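Long-range contacts in myosin-I heavy chain (Dictyostelium discoideum, PDB 5EJY), which works as an actin-based motor with ATPase activity in the early steps of phagocytosis and in adhesion, this chain being its first MyTH4-FERM tail module: residues K44-V49 against R102-C107; V60-K65 against K89-K94. One frame throughout, in Å; residues are numbered along the deposited sequence.

Contact 1 (K44-V49 against R102-C107); sequences KSSLLV and RDEIYC
S46 lays its CB against the carboxylate of E104, 3.6 Å from OE1. Its OG bonds L48 O at 2.6 Å, almost in line with the carbonyl. This bond ties the S46 side chain to the backbone two residues on. The next two backbone N-H groups both go to E104. L47 N gives the first, to the syn lone pair of E104 OE2 at 2.7 Å. L47 CD1 rests 3.9 Å from C107 CB. The loop leads into helix 53-70 of the MyTH4 domain, an all-helical bundle, and is pinned to the first turn of helix 102-112. L48 N gives the second N-H, to E104 OE1 at 2.9 Å, on the syn side but 23° out of the carboxylate plane. E104 reaches the loop because its chain bends at chi2 (80°). H50 also bonds OE1 and Q108 bonds OE2, so each oxygen of the buried carboxylate has a further partner. A glutamine in its place would probably turn an NH2 toward one of these N-H donors and leave that donor without its acceptor. L48 slides past E104 in the opposite direction, its CD1 3.4 Å from E104 N and 3.8 Å from D103 CB. Both L48 methyls touch C107 SG.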
# COMPACT_ATOMS: atom_id res chain seq x y z
N LYS A 44 12.01 -38.43 -0.04
CA LYS A 44 13.22 -38.79 0.70
C LYS A 44 14.37 -37.83 0.42
O LYS A 44 15.42 -37.89 1.06
CB LYS A 44 13.61 -40.24 0.41
CG LYS A 44 12.59 -41.25 0.94
CD LYS A 44 12.85 -42.66 0.45
CE LYS A 44 11.82 -43.62 1.02
N SER A 45 14.16 -36.94 -0.55
CA SER A 45 15.11 -35.88 -0.83
C SER A 45 14.35 -34.77 -1.56
O SER A 45 13.15 -34.88 -1.76
CB SER A 45 16.26 -36.40 -1.69
OG SER A 45 17.28 -35.43 -1.84
N SER A 46 15.05 -33.70 -1.94
CA SER A 46 14.41 -32.63 -2.71
C SER A 46 14.05 -33.16 -4.09
O SER A 46 14.68 -34.10 -4.58
CB SER A 46 15.36 -31.43 -2.83
OG SER A 46 16.59 -31.79 -3.45
N LEU A 47 13.03 -32.57 -4.73
CA LEU A 47 12.71 -32.93 -6.12
C LEU A 47 13.76 -32.48 -7.11
O LEU A 47 14.07 -33.20 -8.06
CB LEU A 47 11.34 -32.36 -6.56
CG LEU A 47 10.05 -32.90 -5.94
CD1 LEU A 47 8.82 -32.36 -6.69
CD2 LEU A 47 10.02 -34.44 -5.94
N LEU A 48 14.31 -31.28 -6.91
CA LEU A 48 15.34 -30.77 -7.79
C LEU A 48 16.70 -30.86 -7.10
O LEU A 48 16.78 -31.22 -5.93
CB LEU A 48 15.03 -29.33 -8.21
CG LEU A 48 13.66 -29.14 -8.88
CD1 LEU A 48 13.39 -27.68 -9.20
CD2 LEU A 48 13.58 -30.00 -10.17
N VAL A 49 17.75 -30.57 -7.83
CA VAL A 49 19.09 -30.70 -7.26
C VAL A 49 19.56 -29.37 -6.69
O VAL A 49 19.65 -28.38 -7.40
CB VAL A 49 20.10 -31.18 -8.31
CG1 VAL A 49 21.51 -31.23 -7.72
CG2 VAL A 49 19.68 -32.56 -8.88
N ARG A 102 12.27 -21.68 -5.50
CA ARG A 102 10.96 -21.42 -6.09
C ARG A 102 10.54 -22.54 -7.03
O ARG A 102 9.39 -23.02 -6.97
CB ARG A 102 10.96 -20.08 -6.83
CG ARG A 102 11.11 -18.89 -5.88
CD ARG A 102 11.18 -17.58 -6.60
NE ARG A 102 11.26 -16.47 -5.66
CZ ARG A 102 11.28 -15.19 -6.01
NH1 ARG A 102 11.21 -14.87 -7.29
NH2 ARG A 102 11.35 -14.24 -5.09
N ASP A 103 11.46 -22.98 -7.88
CA ASP A 103 11.09 -24.03 -8.85
C ASP A 103 10.82 -25.34 -8.14
O ASP A 103 9.89 -26.07 -8.50
CB ASP A 103 12.14 -24.18 -9.95
CG ASP A 103 12.15 -22.99 -10.90
OD1 ASP A 103 11.20 -22.17 -10.88
OD2 ASP A 103 13.11 -22.87 -11.68
N GLU A 104 11.60 -25.62 -7.10
CA GLU A 104 11.34 -26.76 -6.22
C GLU A 104 9.89 -26.78 -5.75
O GLU A 104 9.19 -27.79 -5.91
CB GLU A 104 12.27 -26.72 -5.01
CG GLU A 104 11.98 -27.79 -3.97
CD GLU A 104 12.55 -29.15 -4.35
OE1 GLU A 104 13.60 -29.19 -5.02
OE2 GLU A 104 11.92 -30.17 -3.99
N ILE A 105 9.44 -25.67 -5.16
CA ILE A 105 8.07 -25.55 -4.68
C ILE A 105 7.06 -25.80 -5.79
O ILE A 105 6.11 -26.57 -5.62
CB ILE A 105 7.82 -24.16 -4.02
CG1 ILE A 105 8.68 -24.01 -2.76
CG2 ILE A 105 6.33 -23.97 -3.70
CD1 ILE A 105 8.98 -22.54 -2.40
N TYR A 106 7.24 -25.16 -6.94
CA TYR A 106 6.27 -25.35 -8.01
C TYR A 106 6.23 -26.81 -8.50
O TYR A 106 5.17 -27.32 -8.80
CB TYR A 106 6.55 -24.42 -9.19
CG TYR A 106 5.93 -23.04 -9.05
CD1 TYR A 106 4.60 -22.83 -9.38
CD2 TYR A 106 6.68 -21.96 -8.58
CE1 TYR A 106 4.03 -21.57 -9.26
CE2 TYR A 106 6.11 -20.69 -8.46
CZ TYR A 106 4.78 -20.51 -8.81
OH TYR A 106 4.20 -19.26 -8.71
N CYS A 107 7.39 -27.46 -8.56
CA CYS A 107 7.44 -28.85 -9.01
C CYS A 107 6.72 -29.76 -8.04
O CYS A 107 6.09 -30.73 -8.46
CB CYS A 107 8.89 -29.32 -9.19
SG CYS A 107 9.70 -28.68 -10.63

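Contact 2 (V60-K65 against K89-K94); sequences VEIFSK and KFILTK
This is an apolar helix-to-helix contact with lysine and glutamate at its margin, between helix 53-70 and helix 81-97. Its centre lies about 26 Å from the centre of the chain. The two short segments run roughly antiparallel, at 144°, and their axes come within 9.5 Å. The CA atoms of I62 and I91 come nearest. I62 CG2 meets I91 CG1 at 4.1 Å. I62 CG1 reaches the rim of the F90 ring, 3.9 Å from CE2. F90 is the main side chain of the second helix. With CG anti to the backbone N, its ring projects into the space between the helices. K65 crosses the ring at about a right angle. Its chain bends at chi2 (-60°), which lays the aliphatic part over one face. K65 CE stands 4.0 Å from the ring centroid in a CH-pi contact, and CG lies 3.6 Å from F90 CD2. The ammonium is farther off and adds at most a weak cation-pi attraction; K65 NZ hydrogen-bonds a bound polyethylene glycol, probably from the crystallisation liquor. K94 CG, from the same helix as F90, lies over the opposite face. Both lysine carbons are offset toward the rim. These helices belong to the MyTH4 domain, the helical part of the MyTH4-FERM tail. Helix 102-112 packs against both segments, with Q108 touching I62 and I105 touching I91. At the ring edge E61 OE1 comes 3.6 Å from F90 CZ, with the carboxylate and ring planes 56° apart. The other oxygen, OE2, forms a salt bridge with K57. K65 CB closes the row of contacts, 3.9 Å from I91 CG1.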
# COMPACT_ATOMS: atom_id res chain seq x y z
N VAL A 60 12.69 -30.74 1.51
CA VAL A 60 12.03 -31.88 2.12
C VAL A 60 11.00 -31.44 3.17
O VAL A 60 9.91 -32.00 3.23
CB VAL A 60 13.05 -32.87 2.75
CG1 VAL A 60 12.33 -33.91 3.60
CG2 VAL A 60 13.90 -33.53 1.65
N GLU A 61 11.34 -30.43 3.96
CA GLU A 61 10.40 -29.89 4.95
C GLU A 61 9.19 -29.25 4.27
O GLU A 61 8.06 -29.36 4.75
CB GLU A 61 11.09 -28.85 5.85
CG GLU A 61 12.19 -29.41 6.71
CD GLU A 61 12.93 -28.32 7.49
OE1 GLU A 61 12.75 -27.12 7.18
OE2 GLU A 61 13.69 -28.68 8.41
N ILE A 62 9.44 -28.54 3.18
CA ILE A 62 8.36 -27.91 2.43
C ILE A 62 7.35 -28.97 1.98
O ILE A 62 6.14 -28.78 2.08
CB ILE A 62 8.92 -27.13 1.21
CG1 ILE A 62 9.53 -25.80 1.70
CG2 ILE A 62 7.82 -26.92 0.15
CD1 ILE A 62 10.38 -25.05 0.67
N PHE A 63 7.85 -30.10 1.51
CA PHE A 63 6.95 -31.16 1.06
C PHE A 63 6.08 -31.65 2.21
O PHE A 63 4.88 -31.86 2.04
CB PHE A 63 7.70 -32.32 0.41
CG PHE A 63 6.79 -33.27 -0.33
CD1 PHE A 63 6.36 -32.97 -1.61
CD2 PHE A 63 6.34 -34.42 0.28
CE1 PHE A 63 5.50 -33.85 -2.29
CE2 PHE A 63 5.49 -35.30 -0.39
CZ PHE A 63 5.07 -35.01 -1.67
N SER A 64 6.67 -31.83 3.38
CA SER A 64 5.88 -32.16 4.56
C SER A 64 4.80 -31.11 4.85
O SER A 64 3.68 -31.47 5.24
CB SER A 64 6.78 -32.36 5.79
OG SER A 64 7.76 -33.35 5.52
N LYS A 65 5.12 -29.83 4.65
CA LYS A 65 4.12 -28.78 4.84
C LYS A 65 3.00 -28.86 3.81
O LYS A 65 1.83 -28.63 4.13
CB LYS A 65 4.76 -27.38 4.81
CG LYS A 65 5.88 -27.15 5.80
CD LYS A 65 5.45 -27.34 7.25
CE LYS A 65 6.58 -26.93 8.19
NZ LYS A 65 6.37 -27.41 9.58
N LYS A 89 2.38 -20.32 5.14
CA LYS A 89 3.31 -19.25 5.46
C LYS A 89 4.75 -19.74 5.39
O LYS A 89 5.65 -19.05 4.91
CB LYS A 89 3.02 -18.70 6.86
CG LYS A 89 1.71 -17.94 6.97
CD LYS A 89 1.74 -16.64 6.18
CE LYS A 89 0.50 -15.79 6.44
NZ LYS A 89 0.56 -15.02 7.71
N PHE A 90 4.99 -20.95 5.90
CA PHE A 90 6.33 -21.51 5.87
C PHE A 90 6.83 -21.63 4.42
O PHE A 90 7.92 -21.15 4.07
CB PHE A 90 6.34 -22.87 6.56
CG PHE A 90 7.70 -23.52 6.58
CD1 PHE A 90 8.57 -23.30 7.62
CD2 PHE A 90 8.09 -24.35 5.54
CE1 PHE A 90 9.82 -23.89 7.64
CE2 PHE A 90 9.34 -24.94 5.54
CZ PHE A 90 10.20 -24.72 6.59
N ILE A 91 6.03 -22.29 3.60
CA ILE A 91 6.34 -22.47 2.19
C ILE A 91 6.63 -21.16 1.46
O ILE A 91 7.65 -21.03 0.78
CB ILE A 91 5.19 -23.20 1.46
CG1 ILE A 91 5.00 -24.59 2.06
CG2 ILE A 91 5.47 -23.30 -0.03
CD1 ILE A 91 3.81 -25.32 1.55
N LEU A 92 5.71 -20.20 1.59
CA LEU A 92 5.81 -18.94 0.85
C LEU A 92 6.95 -18.07 1.36
O LEU A 92 7.57 -17.33 0.59
CB LEU A 92 4.50 -18.17 0.93
CG LEU A 92 3.28 -18.87 0.35
CD1 LEU A 92 2.06 -17.94 0.46
CD2 LEU A 92 3.55 -19.29 -1.09
N THR A 93 7.23 -18.13 2.66
CA THR A 93 8.33 -17.35 3.22
C THR A 93 9.66 -17.85 2.66
O THR A 93 10.52 -17.07 2.25
CB THR A 93 8.36 -17.40 4.76
OG1 THR A 93 7.08 -16.97 5.27
CG2 THR A 93 9.43 -16.47 5.32
N LYS A 94 9.81 -19.17 2.60
CA LYS A 94 11.06 -19.72 2.07
C LYS A 94 11.21 -19.37 0.58
O LYS A 94 12.26 -18.91 0.14
CB LYS A 94 11.14 -21.23 2.29
CG LYS A 94 11.29 -21.64 3.76
CD LYS A 94 12.70 -21.38 4.29
CE LYS A 94 12.79 -21.70 5.78
NZ LYS A 94 14.16 -21.46 6.31

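Both contacts lie in the MyTH4 domain, with centres about 11 Å apart. Contact 2 is nested within the loop that contact 1 closes. The order along the chain is 44-49, 60-65, 89-94, then 102-107. The loop holding 44-49 runs into helix 53-70, and helix 81-97 is followed directly by helix 102-112. The contacts touch each other. V60 CG2 packs on the backbone of S45 at 3.5 Å from its C atom, and I105 CG1 meets I62 CD1 at 4.0 Å. Helix 102-112 therefore packs on both helices of contact 2 while holding the loop through contact 1. Together they join the 44-49 loop and helices 53-70, 81-97 and 102-112 within the MyTH4 bundle.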